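Local coordinates for Lmo2119 protein (Listeria monocytogenes serovar 1/2a, PDB 5HQH) that is of unknown function and is represented here by a YbbR-like domain of a longer protein that probably carries a signal sequence, at residues 16-22 against 57-63; 8-12 against 40-44. All blocks are in the same frame, centred on the assembly; numbering follows the deposited sequence.

How the contacts relate
From the N terminus, residues 8-12 start the long strand 9-21, and contact 2 pairs them antiparallel with 40-44, where strand 35-42 runs out into helix 44-53. Further along the same strand, residues 16-22 enter contact 1, a parallel pairing with 57-63 beyond that helix. Contact 2 closes a loop of 27 residues holding strand but no helix; contact 1 closes one of 34 that takes in the helix as well. The segments alternate along the chain, so the loops cross. Their centres lie about 23 Å apart, and strand 9-21 thus links strand 35-42 and strand 57-61 within one mixed sheet.

Contact 1: residues 16-22 against 57-63; sequences VPVKVYY and TVYADLK
A parallel strand pairing near the middle of the YbbR-like domain joins 16-22 to 57-63 by a backbone ladder in which Lys19 and Tyr21 each bond to two residues of the other strand, as is usual for parallel pairs. Lys19 N gives to Val58 O (2.9 Å), Ala60 N to Lys19 O, and Tyr21 N to Ala60 O with an N-H...O angle of 170°. Leu62 N then closes on Tyr21 O at 2.7 Å, more bent at 150°. Ahead of this ladder a water replaces the direct bond: it donates to Pro17 O and accepts from Val58 N. Within the mixed sheet this is the parallel pair, strand 57-61 being bordered on its other side by antiparallel strand 68-77. One face carries Val18, Val20, Val58 and Ala60. Here the two methyls of Val58 part: CG1, anti to the backbone N, meets Val18 CG2 at 4.1 Å, while Val58 CG2 meets Val16 CG1 at 3.8 Å; Ile32 packs on Ala60. On the face of Lys19, Tyr21, Tyr59 and Asp61, the Tyr21 side chain crosses that of Tyr59 at about a right angle. The rings themselves are inclined by 47°, and Tyr21 CE2 touches Tyr59 CB at 3.5 Å. Tyr21 OH touches Thr57 CG2 (3.8 Å), a methyl that Lys19 CG approaches too; Thr57 OG1 is hydrogen-bonded to Asp78 OD2. Farther along 57-63, Asp61 OD1 takes the Lys63 N-H from above the carboxylate plane at 3.1 Å, forming an Asx turn.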
loop_
_atom_site.group_PDB
_atom_site.type_symbol
_atom_site.label_atom_id
_atom_site.label_comp_id
_atom_site.label_asym_id
_atom_site.label_seq_id
_atom_site.Cartn_x
_atom_site.Cartn_y
_atom_site.Cartn_z
ATOM N N VAL A 16 -9.434 1.089 -0.152
ATOM C CA VAL A 16 -8.365 2.020 -0.483
ATOM C C VAL A 16 -7.398 1.311 -1.461
ATOM O O VAL A 16 -6.936 0.208 -1.180
ATOM C CB VAL A 16 -7.597 2.415 0.769
ATOM C CG1 VAL A 16 -6.414 3.245 0.407
ATOM C CG2 VAL A 16 -8.488 3.154 1.724
ATOM N N PRO A 17 -7.091 1.936 -2.601
ATOM C CA PRO A 17 -6.194 1.273 -3.551
ATOM C C PRO A 17 -4.769 1.143 -3.038
ATOM O O PRO A 17 -4.306 1.953 -2.209
ATOM C CB PRO A 17 -6.258 2.182 -4.771
ATOM C CG PRO A 17 -6.651 3.496 -4.266
ATOM C CD PRO A 17 -7.540 3.254 -3.089
ATOM N N VAL A 18 -4.072 0.137 -3.544
ATOM C CA VAL A 18 -2.666 -0.081 -3.236
ATOM C C VAL A 18 -1.825 0.082 -4.499
ATOM O O VAL A 18 -2.055 -0.623 -5.488
ATOM C CB VAL A 18 -2.416 -1.496 -2.691
ATOM C CG1 VAL A 18 -0.929 -1.683 -2.390
ATOM C CG2 VAL A 18 -3.256 -1.781 -1.458
ATOM N N LYS A 19 -0.894 1.026 -4.478
ATOM C CA LYS A 19 0.042 1.256 -5.550
ATOM C C LYS A 19 1.195 0.273 -5.367
ATOM O O LYS A 19 1.506 -0.141 -4.247
ATOM C CB LYS A 19 0.586 2.696 -5.504
ATOM C CG LYS A 19 -0.484 3.761 -5.580
ATOM C CD LYS A 19 -0.954 4.001 -6.978
ATOM C CE LYS A 19 -2.055 5.054 -7.026
ATOM N NZ LYS A 19 -3.378 4.467 -6.610
ATOM N N VAL A 20 1.844 -0.107 -6.476
ATOM C CA VAL A 20 2.947 -1.060 -6.443
ATOM C C VAL A 20 4.105 -0.527 -7.283
ATOM O O VAL A 20 3.936 -0.291 -8.456
ATOM C CB VAL A 20 2.535 -2.449 -7.003
ATOM C CG1 VAL A 20 3.608 -3.478 -6.622
ATOM C CG2 VAL A 20 1.175 -2.879 -6.485
ATOM N N TYR A 21 5.272 -0.378 -6.658
ATOM C CA TYR A 21 6.452 0.198 -7.266
ATOM C C TYR A 21 7.514 -0.865 -7.436
ATOM O O TYR A 21 7.795 -1.614 -6.505
ATOM C CB TYR A 21 6.988 1.339 -6.391
ATOM C CG TYR A 21 5.991 2.398 -6.050
ATOM C CD1 TYR A 21 5.245 3.041 -7.017
ATOM C CD2 TYR A 21 5.824 2.817 -4.729
ATOM C CE1 TYR A 21 4.329 4.056 -6.661
ATOM C CE2 TYR A 21 4.936 3.806 -4.374
ATOM C CZ TYR A 21 4.186 4.433 -5.329
ATOM O OH TYR A 21 3.281 5.447 -4.925
ATOM N N TYR A 22 8.090 -0.921 -8.636
ATOM C CA TYR A 22 9.080 -1.937 -9.005
ATOM C C TYR A 22 9.601 -1.692 -10.387
ATOM O O TYR A 22 9.178 -0.738 -11.039
ATOM C CB TYR A 22 8.482 -3.344 -8.896
ATOM C CG TYR A 22 7.340 -3.681 -9.794
ATOM C CD1 TYR A 22 6.025 -3.426 -9.423
ATOM C CD2 TYR A 22 7.546 -4.331 -11.001
ATOM C CE1 TYR A 22 4.956 -3.810 -10.228
ATOM C CE2 TYR A 22 6.492 -4.725 -11.788
ATOM C CZ TYR A 22 5.209 -4.453 -11.403
ATOM O OH TYR A 22 4.139 -4.888 -12.179
ATOM N N THR A 57 -1.414 7.713 0.317
ATOM C CA THR A 57 -1.095 6.665 -0.656
ATOM C C THR A 57 -0.597 5.435 0.037
ATOM O O THR A 57 0.401 5.506 0.735
ATOM C CB THR A 57 0.020 7.157 -1.590
ATOM O OG1 THR A 57 -0.413 8.377 -2.240
ATOM C CG2 THR A 57 0.395 6.106 -2.601
ATOM N N VAL A 58 -1.304 4.302 -0.130
ATOM C CA VAL A 58 -0.863 3.010 0.384
ATOM C C VAL A 58 -0.084 2.338 -0.737
ATOM O O VAL A 58 -0.524 2.359 -1.882
ATOM C CB VAL A 58 -2.044 2.109 0.778
ATOM C CG1 VAL A 58 -1.540 0.775 1.313
ATOM C CG2 VAL A 58 -2.914 2.802 1.812
ATOM N N TYR A 59 1.087 1.806 -0.403
ATOM C CA TYR A 59 1.935 1.214 -1.417
ATOM C C TYR A 59 2.735 0.017 -0.943
ATOM O O TYR A 59 3.083 -0.114 0.228
ATOM C CB TYR A 59 2.885 2.260 -1.993
ATOM C CG TYR A 59 3.909 2.871 -1.036
ATOM C CD1 TYR A 59 3.537 3.883 -0.166
ATOM C CD2 TYR A 59 5.261 2.510 -1.069
ATOM C CE1 TYR A 59 4.446 4.469 0.678
ATOM C CE2 TYR A 59 6.181 3.120 -0.220
ATOM C CZ TYR A 59 5.767 4.116 0.631
ATOM O OH TYR A 59 6.703 4.738 1.442
ATOM N N ALA A 60 3.051 -0.833 -1.924
ATOM C CA ALA A 60 3.989 -1.942 -1.781
ATOM C C ALA A 60 5.215 -1.526 -2.597
ATOM O O ALA A 60 5.137 -1.385 -3.816
ATOM C CB ALA A 60 3.409 -3.267 -2.300
ATOM N N ASP A 61 6.359 -1.377 -1.924
ATOM C CA ASP A 61 7.598 -1.017 -2.618
ATOM C C ASP A 61 8.440 -2.258 -2.855
ATOM O O ASP A 61 9.026 -2.826 -1.924
ATOM C CB ASP A 61 8.400 -0.000 -1.842
ATOM C CG ASP A 61 9.536 0.577 -2.663
ATOM O OD1 ASP A 61 9.747 0.191 -3.829
ATOM O OD2 ASP A 61 10.247 1.464 -2.172
ATOM N N LEU A 62 8.476 -2.677 -4.110
ATOM C CA LEU A 62 9.225 -3.866 -4.502
ATOM C C LEU A 62 10.385 -3.515 -5.407
ATOM O O LEU A 62 10.847 -4.340 -6.201
ATOM C CB LEU A 62 8.273 -4.852 -5.159
ATOM C CG LEU A 62 7.268 -5.363 -4.123
ATOM C CD1 LEU A 62 6.092 -6.029 -4.791
ATOM C CD2 LEU A 62 7.936 -6.290 -3.119
ATOM N N LYS A 63 10.889 -2.290 -5.271
ATOM C CA LYS A 63 12.014 -1.858 -6.100
ATOM C C LYS A 63 13.272 -2.656 -5.923
ATOM O O LYS A 63 14.017 -2.813 -6.877
ATOM C CB LYS A 63 12.329 -0.370 -5.875
ATOM C CG LYS A 63 13.234 0.303 -6.928
ATOM C CD LYS A 63 12.586 0.420 -8.313
ATOM C CE LYS A 63 11.213 1.081 -8.329
ATOM N NZ LYS A 63 11.191 2.449 -7.722
HETATM O O HOH W 1 -3.656 4.537 -1.818
#

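Contact 2: residues 8-12 against 40-44; sequences SDSEV and LSGPR
Asp9 and Arg44 face each other at the end of an antiparallel strand pair, where strand 35-42 gives way to helix 44-53 with Pro43 as its N-cap residue. The side chains meet at a slant, their carboxylate and guanidinium planes 57° apart, with Asp9 OD1 in the guanidinium plane at its edge. Asp9 OD2 lies 3.3 Å from Arg44 NH1, a salt bridge whose hydrogen bond is weak and bent (127°). Arg44 is extended from CG to NE, and its aliphatic base shares the contact, with Arg44 CA 3.6 Å from Asp9 CB. Gln48, on the same helix, donates to Asp9 OD2 and also to Glu11 OE2, while Lys51 forms a salt bridge with Glu11 OE1; the helix thus lies along the face bearing Asp9, Glu11 and Leu40. Beneath these side chains the backbones pair in regular antiparallel register. Asp9 and Gly42 exchange two bonds, as do Glu11 and Leu40, the latter including a nearly straight Leu40 N to Glu11 O bond (173°). Between them Ser10 and Ser41 form the non-hydrogen-bonded pair, their CA atoms 4.2 Å apart and their side chains on the other face of the sheet. Gly42 takes up an extended backbone conformation with positive phi, one open chiefly to glycine. At the outer end, a water accepts from both Ser8 N (2.8 Å) and Arg44 N (3.0 Å).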
loop_
_atom_site.group_PDB
_atom_site.type_symbol
_atom_site.label_atom_id
_atom_site.label_comp_id
_atom_site.label_asym_id
_atom_site.label_seq_id
_atom_site.Cartn_x
_atom_site.Cartn_y
_atom_site.Cartn_z
ATOM N N SER A 8 -9.757 13.759 19.843
ATOM C CA SER A 8 -9.230 12.683 18.948
ATOM C C SER A 8 -10.363 12.008 18.183
ATOM O O SER A 8 -11.469 11.825 18.697
ATOM C CB SER A 8 -8.417 11.644 19.732
ATOM O OG SER A 8 -9.210 10.981 20.696
ATOM N N ASP A 9 -10.061 11.647 16.944
ATOM C CA ASP A 9 -11.032 11.102 16.015
ATOM C C ASP A 9 -10.420 9.870 15.355
ATOM O O ASP A 9 -9.202 9.689 15.387
ATOM C CB ASP A 9 -11.325 12.193 14.969
ATOM C CG ASP A 9 -12.541 11.906 14.114
ATOM O OD1 ASP A 9 -13.411 11.085 14.502
ATOM O OD2 ASP A 9 -12.623 12.540 13.030
ATOM N N SER A 10 -11.272 9.002 14.806
ATOM C CA SER A 10 -10.830 7.769 14.124
ATOM C C SER A 10 -11.801 7.366 13.021
ATOM O O SER A 10 -13.025 7.429 13.199
ATOM C CB SER A 10 -10.662 6.605 15.118
ATOM O OG SER A 10 -10.371 5.365 14.456
ATOM N N GLU A 11 -11.246 6.925 11.888
ATOM C CA GLU A 11 -12.034 6.497 10.737
ATOM C C GLU A 11 -11.416 5.239 10.147
ATOM O O GLU A 11 -10.203 5.141 10.021
ATOM C CB GLU A 11 -12.055 7.583 9.663
ATOM C CG GLU A 11 -12.856 8.826 9.999
ATOM C CD GLU A 11 -14.354 8.607 9.986
ATOM O OE1 GLU A 11 -14.808 7.606 9.413
ATOM O OE2 GLU A 11 -15.087 9.470 10.499
ATOM N N VAL A 12 -12.264 4.271 9.814
ATOM C CA VAL A 12 -11.857 3.060 9.112
ATOM C C VAL A 12 -12.352 3.263 7.682
ATOM O O VAL A 12 -13.534 3.441 7.451
ATOM C CB VAL A 12 -12.458 1.788 9.748
ATOM C CG1 VAL A 12 -12.042 0.568 8.952
ATOM C CG2 VAL A 12 -12.023 1.664 11.203
ATOM N N LEU A 40 -7.290 5.343 10.375
ATOM C CA LEU A 40 -6.634 6.624 10.688
ATOM C C LEU A 40 -7.112 7.118 12.026
ATOM O O LEU A 40 -8.309 7.071 12.265
ATOM C CB LEU A 40 -7.049 7.692 9.678
ATOM C CG LEU A 40 -6.762 7.421 8.213
ATOM C CD1 LEU A 40 -7.278 8.578 7.369
ATOM C CD2 LEU A 40 -5.285 7.208 8.003
ATOM N N SER A 41 -6.204 7.627 12.860
ATOM C CA SER A 41 -6.614 8.256 14.121
ATOM C C SER A 41 -5.752 9.485 14.380
ATOM O O SER A 41 -4.573 9.526 14.013
ATOM C CB SER A 41 -6.554 7.275 15.271
ATOM O OG SER A 41 -5.242 6.934 15.569
ATOM N N GLY A 42 -6.344 10.496 14.999
ATOM C CA GLY A 42 -5.611 11.734 15.283
ATOM C C GLY A 42 -6.565 12.886 15.434
ATOM O O GLY A 42 -7.751 12.655 15.637
ATOM N N PRO A 43 -6.062 14.121 15.260
ATOM C CA PRO A 43 -6.911 15.305 15.415
ATOM C C PRO A 43 -8.053 15.289 14.424
ATOM O O PRO A 43 -7.856 14.983 13.229
ATOM C CB PRO A 43 -5.951 16.461 15.135
ATOM C CG PRO A 43 -4.626 15.939 15.566
ATOM C CD PRO A 43 -4.641 14.491 15.149
ATOM N N ARG A 44 -9.245 15.612 14.899
ATOM C CA ARG A 44 -10.442 15.568 14.067
ATOM C C ARG A 44 -10.354 16.233 12.696
ATOM O O ARG A 44 -10.761 15.620 11.692
ATOM C CB ARG A 44 -11.633 16.137 14.839
ATOM C CG ARG A 44 -12.881 16.191 13.986
ATOM C CD ARG A 44 -14.136 16.100 14.792
ATOM N NE ARG A 44 -15.279 16.281 13.910
ATOM C CZ ARG A 44 -15.903 15.327 13.227
ATOM N NH1 ARG A 44 -15.520 14.055 13.269
ATOM N NH2 ARG A 44 -16.950 15.667 12.497
HETATM O O HOH W 2 -9.450 15.702 17.848
#